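Long-range contact in hypothetical protein (Pseudomonas putida, PDB 2HLJ), which probably acts on acyl-CoA thioesters as a hot-dog-fold thioesterase or acyltransferase, possibly with betainyl-CoA as substrate: residues L5-T10 against V76-Q81. Numbering follows the deposited sequence.
Sequences LITYRT and VWVQTQ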
loop_
_atom_site.group_PDB
_atom_site.type_symbol
_atom_site.label_atom_id
_atom_site.label_comp_id
_atom_site.label_asym_id
_atom_site.label_seq_id
_atom_site.Cartn_x
_atom_site.Cartn_y
_atom_site.Cartn_z
ATOM N N LEU A 5 2.045 3.200 -21.678
ATOM C CA LEU A 5 2.244 1.805 -21.358
ATOM C C LEU A 5 1.165 1.305 -20.381
ATOM O O LEU A 5 1.084 1.795 -19.265
ATOM C CB LEU A 5 3.642 1.599 -20.751
ATOM C CG LEU A 5 4.003 0.149 -20.377
ATOM C CD1 LEU A 5 4.069 -0.787 -21.607
ATOM C CD2 LEU A 5 5.305 0.104 -19.627
ATOM N N ILE A 6 0.366 0.328 -20.818
ATOM C CA ILE A 6 -0.572 -0.401 -19.957
ATOM C C ILE A 6 0.042 -1.762 -19.586
ATOM O O ILE A 6 0.425 -2.532 -20.442
ATOM C CB ILE A 6 -1.949 -0.576 -20.639
ATOM C CG1 ILE A 6 -2.570 0.790 -20.884
ATOM C CG2 ILE A 6 -2.892 -1.421 -19.787
ATOM C CD1 ILE A 6 -3.819 0.771 -21.689
ATOM N N THR A 7 0.148 -2.041 -18.292
ATOM C CA THR A 7 0.843 -3.225 -17.809
ATOM C C THR A 7 -0.098 -4.305 -17.296
ATOM O O THR A 7 0.271 -5.501 -17.210
ATOM C CB THR A 7 1.813 -2.828 -16.715
ATOM O OG1 THR A 7 1.202 -1.870 -15.874
ATOM C CG2 THR A 7 3.007 -2.190 -17.325
ATOM N N TYR A 8 -1.325 -3.907 -16.976
ATOM C CA TYR A 8 -2.244 -4.824 -16.304
ATOM C C TYR A 8 -3.667 -4.348 -16.452
ATOM O O TYR A 8 -3.924 -3.163 -16.375
ATOM C CB TYR A 8 -1.852 -5.013 -14.819
ATOM C CG TYR A 8 -2.554 -6.181 -14.159
ATOM C CD1 TYR A 8 -2.174 -7.471 -14.451
ATOM C CD2 TYR A 8 -3.618 -5.993 -13.279
ATOM C CE1 TYR A 8 -2.795 -8.550 -13.872
ATOM C CE2 TYR A 8 -4.263 -7.080 -12.696
ATOM C CZ TYR A 8 -3.837 -8.359 -12.999
ATOM O OH TYR A 8 -4.438 -9.490 -12.451
ATOM N N ARG A 9 -4.578 -5.283 -16.715
ATOM C CA ARG A 9 -6.017 -5.003 -16.754
ATOM C C ARG A 9 -6.749 -6.057 -15.988
ATOM O O ARG A 9 -6.386 -7.240 -16.059
ATOM C CB ARG A 9 -6.576 -5.079 -18.172
ATOM C CG ARG A 9 -5.852 -4.297 -19.215
ATOM C CD ARG A 9 -6.492 -4.597 -20.579
ATOM N NE ARG A 9 -5.914 -3.816 -21.660
ATOM C CZ ARG A 9 -6.247 -2.554 -21.947
ATOM N NH1 ARG A 9 -7.162 -1.889 -21.227
ATOM N NH2 ARG A 9 -5.652 -1.942 -22.971
ATOM N N THR A 10 -7.814 -5.649 -15.285
ATOM C CA THR A 10 -8.639 -6.606 -14.553
ATOM C C THR A 10 -10.021 -5.989 -14.293
ATOM O O THR A 10 -10.259 -4.808 -14.579
ATOM C CB THR A 10 -7.951 -7.109 -13.216
ATOM O OG1 THR A 10 -8.652 -8.231 -12.674
ATOM C CG2 THR A 10 -7.873 -6.022 -12.155
ATOM N N VAL A 76 -10.721 -1.998 -14.916
ATOM C CA VAL A 76 -9.673 -1.039 -14.651
ATOM C C VAL A 76 -8.390 -1.504 -15.312
ATOM O O VAL A 76 -8.228 -2.686 -15.604
ATOM C CB VAL A 76 -9.445 -0.808 -13.114
ATOM C CG1 VAL A 76 -10.699 -0.207 -12.443
ATOM C CG2 VAL A 76 -8.953 -2.092 -12.382
ATOM N N TRP A 77 -7.480 -0.564 -15.528
ATOM C CA TRP A 77 -6.152 -0.869 -16.024
ATOM C C TRP A 77 -5.107 -0.019 -15.334
ATOM O O TRP A 77 -5.404 1.065 -14.805
ATOM C CB TRP A 77 -6.048 -0.683 -17.564
ATOM C CG TRP A 77 -6.099 0.694 -18.090
ATOM C CD1 TRP A 77 -5.045 1.572 -18.216
ATOM C CD2 TRP A 77 -7.240 1.367 -18.625
ATOM N NE1 TRP A 77 -5.482 2.744 -18.780
ATOM C CE2 TRP A 77 -6.825 2.648 -19.024
ATOM C CE3 TRP A 77 -8.590 1.018 -18.784
ATOM C CZ2 TRP A 77 -7.707 3.588 -19.567
ATOM C CZ3 TRP A 77 -9.451 1.947 -19.338
ATOM C CH2 TRP A 77 -9.008 3.220 -19.700
ATOM N N VAL A 78 -3.868 -0.513 -15.381
ATOM C CA VAL A 78 -2.731 0.193 -14.808
ATOM C C VAL A 78 -1.855 0.772 -15.877
ATOM O O VAL A 78 -1.514 0.081 -16.830
ATOM C CB VAL A 78 -1.870 -0.768 -13.933
ATOM C CG1 VAL A 78 -0.806 -0.007 -13.189
ATOM C CG2 VAL A 78 -2.749 -1.532 -12.984
ATOM N N GLN A 79 -1.461 2.042 -15.703
ATOM C CA GLN A 79 -0.401 2.645 -16.500
ATOM C C GLN A 79 0.863 2.732 -15.655
ATOM O O GLN A 79 0.805 2.961 -14.463
ATOM C CB GLN A 79 -0.822 4.042 -17.015
ATOM C CG GLN A 79 -1.829 3.879 -18.155
ATOM C CD GLN A 79 -2.473 5.140 -18.644
ATOM O OE1 GLN A 79 -3.551 5.063 -19.196
ATOM N NE2 GLN A 79 -1.843 6.302 -18.439
ATOM N N THR A 80 2.005 2.515 -16.273
ATOM C CA THR A 80 3.244 2.375 -15.513
ATOM C C THR A 80 4.330 3.203 -16.191
ATOM O O THR A 80 4.491 3.139 -17.408
ATOM C CB THR A 80 3.682 0.933 -15.400
ATOM O OG1 THR A 80 2.630 0.110 -14.831
ATOM C CG2 THR A 80 4.945 0.834 -14.567
ATOM N N GLN A 81 5.019 4.014 -15.404
ATOM C CA GLN A 81 6.230 4.731 -15.855
ATOM C C GLN A 81 7.433 4.370 -14.988
ATOM O O GLN A 81 7.324 4.173 -13.754
ATOM C CB GLN A 81 6.040 6.220 -15.778
ATOM C CG GLN A 81 4.872 6.737 -16.544
ATOM C CD GLN A 81 4.895 8.266 -16.666
ATOM O OE1 GLN A 81 5.905 8.844 -17.029
ATOM N NE2 GLN A 81 3.760 8.903 -16.383
HETATM O O HOH W 1 2.516 5.067 -18.991
#
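Strand 6-10 runs antiparallel to strand 76-81, with Thr10 and Val76 as a hydrogen-bonded pair closed by Val76 N to Thr10 O at 2.9 Å and by Thr10 N to Val76 O. This joins the N-terminal strand, an edge strand within this chain, to the antiparallel sheet of the hot-dog fold. Between the Ile6-Gln79 and Arg9-Trp77 pairs strand 6-10 holds one extra residue, a beta bulge at Thr7, whose psi of -20° departs from extended strand values; Thr7 N still bonds Val78 O. Ile6, Arg9, Trp77 and Gln79 share one face. Ile6 CD1 sits over the five-membered ring of Trp77, 4.0 Å from its centroid, in a CH-pi contact. His97 also meets this indole, its ring nearly parallel. Trp77 NE1 gives a straight bond of 3.0 Å to Gln79 OE1, in the indole plane. Replacing Trp77 by an alanine would probably leave Ile6 CD1 without its aromatic surface and Gln79 OE1 without its indole N-H donor. Ile6 CG2 lies over the centre of the Arg9 guanidinium. On the other face, Val78 packs against helix 25-43. Thr7 OG1 lies between its backbone N and carbonyl carbon (chi1 41°), and from there it shares a 2.7 Å hydrogen bond with Thr80 OG1, which also bonds His94 ND1.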